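Local coordinates for beta-galactosidase/beta-glucuronidase (Faecalibacterium prausnitzii L2-6, PDB 6MVF), which probably hydrolyses beta-glucuronide linkages as a family 2 glycoside hydrolase and binds flavin mononucleotide, at residues A151-Y156 / L334-H339; S397-I402 / I484-C489; S435-P438 / M443-I446; T437-P442 / E450-Y455. All coordinates share one frame; numbering follows the deposited sequence.

Overall arrangement
All four contacts reach the TIM-barrel domain, and contact 1 also ties it to the N-terminal sugar-binding domain. Contact 1 closes first along the chain, between a loop of that domain and the loop after strand 331-334. Contact 2 follows, joining strands 391-398 and 482-487, and contacts 3 and 4 are nested inside the loop it closes. Contacts 3 and 4 share Thr437 and Pro438, with centres about 4 Å apart. Contacts 1 and 2 lie about 13 Å apart between centres and touch through His336; contacts 2 and 4 lie about 9 Å apart and meet on neighbouring strands. A chain of touching contacts thus runs from domain interface through barrel to the loop before strand 450-453, away from the FMN site.

Contact 1 of 4, residues A151-Y156 / L334-H339; sequences ADFTFY and LAHYQH
The ring of Phe153 lies obliquely against that of Tyr337, and this aromatic pair is the dense half of the contact. Phe153 CE2 comes to 3.6 Å from Tyr337 CE2, and Phe153 CZ is 3.8 Å from Tyr337 CD2. The ring centroids are 5.4 Å apart and the planes inclined at 48°. With chi1 at 71°, CG of Phe153 sits between its own backbone N and carbonyl carbon, and the ring reaches across to the 334-339 loop. The packing slackens toward His336, where CD2 approaches Phe153 CE1 only to 4.1 Å, and the chain grows partly exposed at Ala151 and Asp152. A cis peptide bond precedes His336 in the loop that carries the His336 and Tyr337 rings, and within that loop His339 NE2 donates to Ala335 O at 2.9 Å, along a nearly straight line of 173°. The polar ends are held elsewhere: His336 ND1 bonds to Glu357, and Tyr337 OH to His302 and to the backbone N of Gln303. Replacing Phe153 by an alanine would probably open a gap beside Tyr337 and His336 and leave the tyrosine ring less firmly wedged. The contact joins a loop of the sugar-binding domain to the TIM barrel. Phe153 also rests on Phe538 of strand 538-540, while Leu334 packs against helix 341-350 and strand 353-357.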
# COMPACT_ATOMS: atom_id res chain seq x y z
N ALA A 151 6.47 42.73 -5.65
CA ALA A 151 7.38 41.61 -5.84
C ALA A 151 7.17 40.98 -7.21
O ALA A 151 6.12 41.15 -7.84
CB ALA A 151 7.21 40.56 -4.74
N ASP A 152 8.19 40.25 -7.66
CA ASP A 152 8.17 39.55 -8.94
C ASP A 152 7.66 38.13 -8.74
O ASP A 152 8.39 37.16 -8.92
CB ASP A 152 9.56 39.56 -9.56
CG ASP A 152 9.62 38.89 -10.94
OD1 ASP A 152 8.70 39.12 -11.75
OD2 ASP A 152 10.59 38.17 -11.24
N PHE A 153 6.40 38.02 -8.31
CA PHE A 153 5.73 36.73 -8.20
C PHE A 153 4.29 36.97 -7.80
O PHE A 153 3.98 37.95 -7.11
CB PHE A 153 6.41 35.74 -7.22
CG PHE A 153 6.27 36.10 -5.75
CD1 PHE A 153 7.17 36.96 -5.14
CD2 PHE A 153 5.28 35.52 -4.97
CE1 PHE A 153 7.06 37.28 -3.78
CE2 PHE A 153 5.16 35.83 -3.61
CZ PHE A 153 6.05 36.72 -3.01
N THR A 154 3.43 36.06 -8.25
CA THR A 154 1.99 36.17 -8.05
C THR A 154 1.59 35.91 -6.59
O THR A 154 2.10 35.00 -5.93
CB THR A 154 1.30 35.19 -9.00
OG1 THR A 154 1.73 35.47 -10.33
CG2 THR A 154 -0.21 35.31 -8.91
N PHE A 155 0.66 36.73 -6.09
CA PHE A 155 0.08 36.57 -4.76
C PHE A 155 -1.20 35.75 -4.90
O PHE A 155 -2.32 36.27 -4.85
CB PHE A 155 -0.24 37.92 -4.12
CG PHE A 155 0.89 38.89 -4.12
CD1 PHE A 155 2.21 38.47 -4.28
CD2 PHE A 155 0.63 40.23 -3.94
CE1 PHE A 155 3.24 39.39 -4.29
CE2 PHE A 155 1.66 41.14 -3.94
CZ PHE A 155 2.96 40.72 -4.11
N TYR A 156 -1.03 34.45 -5.08
CA TYR A 156 -2.16 33.55 -5.22
C TYR A 156 -3.09 33.66 -4.01
O TYR A 156 -2.64 33.49 -2.87
CB TYR A 156 -1.67 32.11 -5.37
CG TYR A 156 -0.71 31.87 -6.51
CD1 TYR A 156 -1.18 31.70 -7.82
CD2 TYR A 156 0.66 31.76 -6.28
CE1 TYR A 156 -0.30 31.46 -8.87
CE2 TYR A 156 1.55 31.52 -7.32
CZ TYR A 156 1.06 31.36 -8.61
OH TYR A 156 1.93 31.11 -9.63
N LEU A 334 14.48 29.23 0.69
CA LEU A 334 13.03 29.10 0.56
C LEU A 334 12.38 30.49 0.52
O LEU A 334 11.68 30.93 1.44
CB LEU A 334 12.49 28.24 1.70
CG LEU A 334 12.72 26.78 1.31
CD1 LEU A 334 12.18 25.83 2.35
CD2 LEU A 334 12.10 26.51 -0.07
N ALA A 335 12.61 31.17 -0.59
CA ALA A 335 12.09 32.52 -0.77
C ALA A 335 10.62 32.46 -1.20
O ALA A 335 10.16 31.44 -1.70
CB ALA A 335 12.96 33.27 -1.79
N HIS A 336 9.87 33.55 -0.99
CA HIS A 336 10.25 34.76 -0.23
C HIS A 336 9.35 34.86 0.99
O HIS A 336 8.93 35.95 1.36
CB HIS A 336 10.07 36.05 -1.04
CG HIS A 336 11.12 36.30 -2.09
ND1 HIS A 336 12.44 36.56 -1.79
CD2 HIS A 336 11.02 36.40 -3.44
CE1 HIS A 336 13.11 36.78 -2.91
NE2 HIS A 336 12.27 36.68 -3.92
N TYR A 337 9.03 33.73 1.59
CA TYR A 337 7.95 33.66 2.57
C TYR A 337 8.10 32.33 3.29
O TYR A 337 9.01 31.55 3.01
CB TYR A 337 6.59 33.80 1.88
CG TYR A 337 6.59 33.09 0.55
CD1 TYR A 337 6.50 31.70 0.48
CD2 TYR A 337 6.71 33.81 -0.63
CE1 TYR A 337 6.51 31.04 -0.74
CE2 TYR A 337 6.73 33.16 -1.86
CZ TYR A 337 6.63 31.78 -1.92
OH TYR A 337 6.65 31.12 -3.14
N GLN A 338 7.21 32.09 4.24
CA GLN A 338 7.19 30.80 4.92
C GLN A 338 6.63 29.74 3.97
O GLN A 338 5.64 29.97 3.28
CB GLN A 338 6.36 30.90 6.19
CG GLN A 338 6.09 29.60 6.88
CD GLN A 338 5.49 29.83 8.25
OE1 GLN A 338 5.74 30.86 8.88
NE2 GLN A 338 4.69 28.88 8.70
N HIS A 339 7.30 28.59 3.89
CA HIS A 339 6.83 27.53 3.01
C HIS A 339 5.96 26.52 3.78
O HIS A 339 5.60 26.72 4.95
CB HIS A 339 8.02 26.86 2.33
CG HIS A 339 8.50 27.57 1.10
ND1 HIS A 339 8.48 26.99 -0.15
CD2 HIS A 339 8.99 28.82 0.93
CE1 HIS A 339 8.96 27.85 -1.04
NE2 HIS A 339 9.27 28.97 -0.41

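Contact 2 of 4, residues S397-I402 / I484-C489; sequences SNEILI and ISEYGC
Asn398 lays its carboxamide beside the carboxylate of Glu486, the two planes only 19° apart although the side chains cross at about a right angle. They face each other inside a TIM barrel, from the ends of its fourth and seventh strands, 391-398 and 482-487. In clan GH-A, to which family 2 belongs, the glutamate of an Asn-Glu pair at the end of strand four is the acid/base and a glutamate on strand seven the nucleophile; Asn398-Glu399 and Glu486 match this layout, so the two glutamates probably have these roles. Glu486 has CG anti to its carbonyl carbon (chi1 -53°) and an extended chain beyond, which carries its carboxylate across the barrel toward the other strand. OE2 of Glu486 stands 3.7 Å from Asn398 OD1 and 4.1 Å from Asn398 ND2, with no bond between the residues. Their polar atoms are gripped by residues on or just after other barrel strands: Asn398 OD1 is bonded by Asn453 ND2 and by Arg333 NH2, and Glu486 OE1 by Tyr455 OH. Arg333 NH1 makes a long, weak ion pair with Glu486 OE2 as well. Such second-shell residues would position the two side chains. Glu399, the residue after the strand, has OE2 bonded to Asn453 ND2 and 4.3 Å from Glu486 OE1.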
# COMPACT_ATOMS: atom_id res chain seq x y z
N SER A 397 14.88 40.37 5.21
CA SER A 397 14.31 41.13 4.09
C SER A 397 14.98 40.73 2.78
O SER A 397 16.10 40.22 2.77
CB SER A 397 14.44 42.66 4.29
OG SER A 397 15.80 43.08 4.22
N ASN A 398 14.29 40.99 1.68
CA ASN A 398 14.82 40.81 0.33
C ASN A 398 14.71 42.13 -0.42
O ASN A 398 13.61 42.65 -0.60
CB ASN A 398 14.09 39.71 -0.44
CG ASN A 398 14.60 39.55 -1.86
OD1 ASN A 398 15.73 39.09 -2.07
ND2 ASN A 398 13.78 39.93 -2.85
N GLU A 399 15.86 42.68 -0.84
CA GLU A 399 15.89 43.81 -1.77
C GLU A 399 15.06 44.99 -1.27
O GLU A 399 14.43 45.71 -2.06
CB GLU A 399 15.41 43.37 -3.16
CG GLU A 399 16.35 42.45 -3.87
CD GLU A 399 15.92 42.18 -5.31
OE1 GLU A 399 14.77 42.54 -5.64
OE2 GLU A 399 16.72 41.61 -6.09
N ILE A 400 15.08 45.22 0.04
CA ILE A 400 14.21 46.22 0.65
C ILE A 400 14.54 47.66 0.21
O ILE A 400 13.72 48.57 0.38
CB ILE A 400 14.24 46.06 2.19
CG1 ILE A 400 12.98 46.66 2.81
CG2 ILE A 400 15.50 46.68 2.79
CD1 ILE A 400 11.68 46.26 2.09
N LEU A 401 15.72 47.89 -0.38
CA LEU A 401 16.07 49.24 -0.83
C LEU A 401 15.53 49.59 -2.21
O LEU A 401 15.82 50.68 -2.69
CB LEU A 401 17.59 49.44 -0.87
CG LEU A 401 18.38 49.35 0.43
CD1 LEU A 401 19.79 49.83 0.17
CD2 LEU A 401 17.72 50.13 1.52
N ILE A 402 14.81 48.69 -2.87
CA ILE A 402 14.26 49.05 -4.18
C ILE A 402 13.38 50.28 -4.06
O ILE A 402 13.37 51.14 -4.94
CB ILE A 402 13.51 47.85 -4.79
CG1 ILE A 402 14.49 46.93 -5.52
CG2 ILE A 402 12.44 48.32 -5.78
CD1 ILE A 402 13.89 45.56 -5.83
N ILE A 484 25.82 34.81 -2.21
CA ILE A 484 25.02 35.30 -3.33
C ILE A 484 23.66 34.64 -3.25
O ILE A 484 23.51 33.45 -3.58
CB ILE A 484 25.70 35.05 -4.69
CG1 ILE A 484 27.02 35.83 -4.76
CG2 ILE A 484 24.78 35.44 -5.85
CD1 ILE A 484 26.90 37.34 -4.40
N SER A 485 22.65 35.41 -2.80
CA SER A 485 21.32 34.86 -2.56
C SER A 485 20.48 34.73 -3.83
O SER A 485 19.50 33.99 -3.81
CB SER A 485 20.57 35.72 -1.54
OG SER A 485 20.76 37.10 -1.80
N GLU A 486 20.81 35.47 -4.89
CA GLU A 486 20.22 35.29 -6.21
C GLU A 486 21.27 35.62 -7.25
O GLU A 486 21.99 36.61 -7.12
CB GLU A 486 18.99 36.17 -6.51
CG GLU A 486 17.87 36.14 -5.52
CD GLU A 486 16.68 36.97 -5.96
OE1 GLU A 486 16.68 37.46 -7.13
OE2 GLU A 486 15.73 37.12 -5.15
N TYR A 487 21.33 34.77 -8.26
CA TYR A 487 21.98 35.02 -9.53
C TYR A 487 21.31 34.09 -10.53
O TYR A 487 20.77 33.05 -10.15
CB TYR A 487 23.49 34.77 -9.45
CG TYR A 487 23.89 33.32 -9.30
CD1 TYR A 487 23.94 32.71 -8.04
CD2 TYR A 487 24.22 32.56 -10.41
CE1 TYR A 487 24.32 31.37 -7.90
CE2 TYR A 487 24.60 31.23 -10.29
CZ TYR A 487 24.65 30.64 -9.04
OH TYR A 487 25.04 29.33 -8.95
N GLY A 488 21.32 34.46 -11.80
CA GLY A 488 20.67 33.63 -12.77
C GLY A 488 20.42 34.38 -14.07
O GLY A 488 20.88 35.49 -14.26
N CYS A 489 19.65 33.74 -14.93
CA CYS A 489 19.57 34.17 -16.31
C CYS A 489 18.40 33.44 -16.94
O CYS A 489 18.12 32.29 -16.57
CB CYS A 489 20.89 33.85 -17.00
SG CYS A 489 20.95 34.09 -18.71

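Contact 3 of 4, residues S435-P438 / M443-I446; sequences SHTP and MHRI
His444 NE2 donates to the carbonyl O of Pro438 over 2.6 Å, in a nearly straight N-H...O bond of 166°. The nitrogen lies in the carbonyl plane, with a C=O...N angle of 147°, and the oxygen in turn sits at the ring edge, close to the imidazole plane. CG of His444 is anti to its carbonyl carbon (chi1 -51°), a setting that brings NE2 across to the proline. The second ring nitrogen, ND1, bonds to Glu450 OE1, so the imidazole is held at both nitrogens and its rotation is fixed; the nearby carboxylate might favour a positively charged ring. The methyl CG2 of Thr437 adds looser packing, 4.1 Å from His444 NE2 and placed obliquely to the ring. The hydroxyl of that threonine turns to the backbone O of Val434. His433 meets the His444 ring edge to face, and the Met443 side chain packs against Leu409 and His413 of helix 407-423. The bond pinches together the two ends of a short excursion in the loop that joins the fifth and sixth strands of the TIM barrel, a connection without a regular helix.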
# COMPACT_ATOMS: atom_id res chain seq x y z
N SER A 435 20.89 44.49 -6.07
CA SER A 435 22.20 44.54 -6.71
C SER A 435 22.91 45.87 -6.46
O SER A 435 24.12 45.90 -6.22
CB SER A 435 22.05 44.30 -8.21
OG SER A 435 23.31 44.10 -8.81
N HIS A 436 22.17 46.98 -6.51
CA HIS A 436 22.78 48.30 -6.44
C HIS A 436 22.95 48.81 -5.01
O HIS A 436 23.27 49.98 -4.83
CB HIS A 436 21.96 49.31 -7.26
CG HIS A 436 20.55 49.52 -6.78
ND1 HIS A 436 19.46 48.87 -7.34
CD2 HIS A 436 20.04 50.34 -5.82
CE1 HIS A 436 18.35 49.27 -6.74
NE2 HIS A 436 18.67 50.16 -5.82
N THR A 437 22.74 47.94 -4.02
CA THR A 437 22.89 48.33 -2.62
C THR A 437 24.30 48.86 -2.37
O THR A 437 25.28 48.17 -2.70
CB THR A 437 22.62 47.14 -1.69
OG1 THR A 437 21.24 46.78 -1.78
CG2 THR A 437 22.96 47.50 -0.23
N PRO A 438 24.44 50.07 -1.81
CA PRO A 438 25.79 50.60 -1.53
C PRO A 438 26.60 49.61 -0.69
O PRO A 438 26.10 49.05 0.28
CB PRO A 438 25.51 51.90 -0.76
CG PRO A 438 24.08 52.24 -1.03
CD PRO A 438 23.36 50.95 -1.33
N MET A 443 22.90 49.30 5.87
CA MET A 443 22.29 47.99 5.61
C MET A 443 23.25 46.83 5.87
O MET A 443 22.79 45.68 5.92
CB MET A 443 21.76 47.92 4.17
CG MET A 443 20.56 48.84 3.90
SD MET A 443 19.29 48.82 5.19
CE MET A 443 18.52 47.22 4.89
N HIS A 444 24.53 47.08 6.06
CA HIS A 444 25.47 46.02 6.36
C HIS A 444 25.73 45.91 7.87
O HIS A 444 25.45 46.82 8.65
CB HIS A 444 26.77 46.24 5.61
CG HIS A 444 26.57 46.47 4.15
ND1 HIS A 444 26.17 45.47 3.29
CD2 HIS A 444 26.68 47.59 3.40
CE1 HIS A 444 26.06 45.96 2.07
NE2 HIS A 444 26.36 47.25 2.11
N ARG A 445 26.25 44.75 8.27
CA ARG A 445 26.62 44.46 9.65
C ARG A 445 25.42 44.46 10.60
O ARG A 445 25.61 44.48 11.82
CB ARG A 445 27.72 45.42 10.14
CG ARG A 445 28.82 45.52 9.10
CD ARG A 445 30.08 46.22 9.52
NE ARG A 445 31.15 45.82 8.60
CZ ARG A 445 31.28 46.30 7.36
NH1 ARG A 445 30.41 47.21 6.93
NH2 ARG A 445 32.25 45.87 6.56
N ILE A 446 24.19 44.44 10.07
CA ILE A 446 23.03 44.24 10.93
C ILE A 446 22.87 42.77 11.29
O ILE A 446 22.68 42.41 12.45
CB ILE A 446 21.75 44.78 10.26
CG1 ILE A 446 21.80 46.30 10.10
CG2 ILE A 446 20.52 44.37 11.06
CD1 ILE A 446 20.51 46.87 9.51

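Contact 4 of 4, residues T437-P442 / E450-Y455; sequences TPTSGP and ESYNHY
Strand 450-453, the sixth strand of the TIM barrel, is roofed here by the loop that leads into it, and Tyr452 is the side chain that meets the roof. Its hydroxyl donates to Thr437 O at 3.2 Å. The donor stands well above the carbonyl plane, 58° out of it, with a C=O...O angle of 120°, whereas seen from the tyrosine the carbonyl O lies at the ring edge, near the ring plane. Thr437 CB comes in obliquely, off the ring plane, 3.7 Å from Tyr452 CE2. Pro438 O lies 3.5 Å from Tyr452 OH without being bonded to it, its partner being His444. Thr439 adds a looser, partly exposed contact; at chi1 49° its OG1 sits between N and the carbonyl carbon, which puts CG2 anti to the carbonyl carbon, and the two side chains cross at about a right angle. Helix 466-476 backs this residue through Trp469 and Phe473, and Leu482 of the adjacent strand 482-487 also packs on Tyr452. A phenylalanine in place of Tyr452 would probably keep much of the ring packing but leave Thr437 O without its hydroxyl mate, so that the loop might shift on the strand. Two residues earlier, Glu450 OE1 bonds to His433 NE2 at the end of strand 428-433 and to His444 ND1 of the loop, and its OE2 to Arg445 N. At the phenol end, Thr439 CG2 lies 3.9 Å from Tyr452 OH.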
# COMPACT_ATOMS: atom_id res chain seq x y z
N THR A 437 22.74 47.94 -4.02
CA THR A 437 22.89 48.33 -2.62
C THR A 437 24.30 48.86 -2.37
O THR A 437 25.28 48.17 -2.70
CB THR A 437 22.62 47.14 -1.69
OG1 THR A 437 21.24 46.78 -1.78
CG2 THR A 437 22.96 47.50 -0.23
N PRO A 438 24.44 50.07 -1.81
CA PRO A 438 25.79 50.60 -1.53
C PRO A 438 26.60 49.61 -0.69
O PRO A 438 26.10 49.05 0.28
CB PRO A 438 25.51 51.90 -0.76
CG PRO A 438 24.08 52.24 -1.03
CD PRO A 438 23.36 50.95 -1.33
N THR A 439 27.86 49.38 -1.09
CA THR A 439 28.69 48.40 -0.40
C THR A 439 29.15 48.86 0.98
O THR A 439 29.80 48.08 1.69
CB THR A 439 29.91 48.01 -1.26
OG1 THR A 439 30.57 49.18 -1.75
CG2 THR A 439 29.47 47.12 -2.44
N SER A 440 28.88 50.11 1.35
CA SER A 440 28.92 50.58 2.73
C SER A 440 27.54 51.11 3.09
O SER A 440 26.64 51.20 2.25
CB SER A 440 29.97 51.68 2.93
OG SER A 440 31.27 51.13 3.00
N GLY A 441 27.37 51.48 4.35
CA GLY A 441 26.11 52.05 4.76
C GLY A 441 25.42 51.22 5.81
O GLY A 441 25.89 50.15 6.23
N PRO A 442 24.27 51.71 6.27
CA PRO A 442 23.61 51.10 7.42
C PRO A 442 22.91 49.78 7.12
O PRO A 442 22.37 49.18 8.06
CB PRO A 442 22.59 52.17 7.83
CG PRO A 442 22.24 52.81 6.52
CD PRO A 442 23.53 52.88 5.76
N GLU A 450 25.35 37.83 5.17
CA GLU A 450 24.82 38.79 4.21
C GLU A 450 24.97 38.23 2.80
O GLU A 450 25.94 37.52 2.50
CB GLU A 450 25.53 40.15 4.27
CG GLU A 450 25.34 40.93 5.57
CD GLU A 450 25.85 42.37 5.49
OE1 GLU A 450 25.45 43.11 4.56
OE2 GLU A 450 26.67 42.76 6.36
N SER A 451 24.02 38.57 1.94
CA SER A 451 24.10 38.12 0.56
C SER A 451 23.59 39.20 -0.39
O SER A 451 22.77 40.05 -0.02
CB SER A 451 23.32 36.82 0.34
OG SER A 451 24.01 35.70 0.89
N TYR A 452 24.07 39.14 -1.62
CA TYR A 452 23.64 40.03 -2.68
C TYR A 452 22.90 39.28 -3.78
O TYR A 452 23.20 38.11 -4.07
CB TYR A 452 24.83 40.77 -3.28
CG TYR A 452 25.17 42.08 -2.62
CD1 TYR A 452 25.98 42.12 -1.50
CD2 TYR A 452 24.72 43.29 -3.15
CE1 TYR A 452 26.33 43.33 -0.91
CE2 TYR A 452 25.06 44.51 -2.57
CZ TYR A 452 25.87 44.53 -1.45
OH TYR A 452 26.22 45.72 -0.84
N ASN A 453 21.93 39.96 -4.38
CA ASN A 453 21.25 39.50 -5.58
C ASN A 453 21.90 40.17 -6.79
O ASN A 453 21.73 41.38 -7.01
CB ASN A 453 19.76 39.81 -5.49
CG ASN A 453 19.07 39.06 -4.36
OD1 ASN A 453 19.66 38.20 -3.71
ND2 ASN A 453 17.80 39.38 -4.13
N HIS A 454 22.65 39.41 -7.59
CA HIS A 454 23.35 39.97 -8.74
C HIS A 454 22.95 39.28 -10.03
O HIS A 454 22.76 38.06 -10.08
CB HIS A 454 24.85 39.87 -8.56
CG HIS A 454 25.41 40.93 -7.67
ND1 HIS A 454 25.14 42.27 -7.85
CD2 HIS A 454 26.20 40.84 -6.57
CE1 HIS A 454 25.74 42.96 -6.90
NE2 HIS A 454 26.39 42.12 -6.11
N TYR A 455 22.84 40.08 -11.10
CA TYR A 455 22.51 39.56 -12.42
C TYR A 455 23.43 40.16 -13.48
O TYR A 455 23.00 40.48 -14.59
CB TYR A 455 21.04 39.80 -12.76
CG TYR A 455 20.04 39.09 -11.86
CD1 TYR A 455 19.58 37.81 -12.17
CD2 TYR A 455 19.54 39.71 -10.71
CE1 TYR A 455 18.65 37.15 -11.37
CE2 TYR A 455 18.61 39.06 -9.90
CZ TYR A 455 18.18 37.77 -10.24
OH TYR A 455 17.25 37.12 -9.46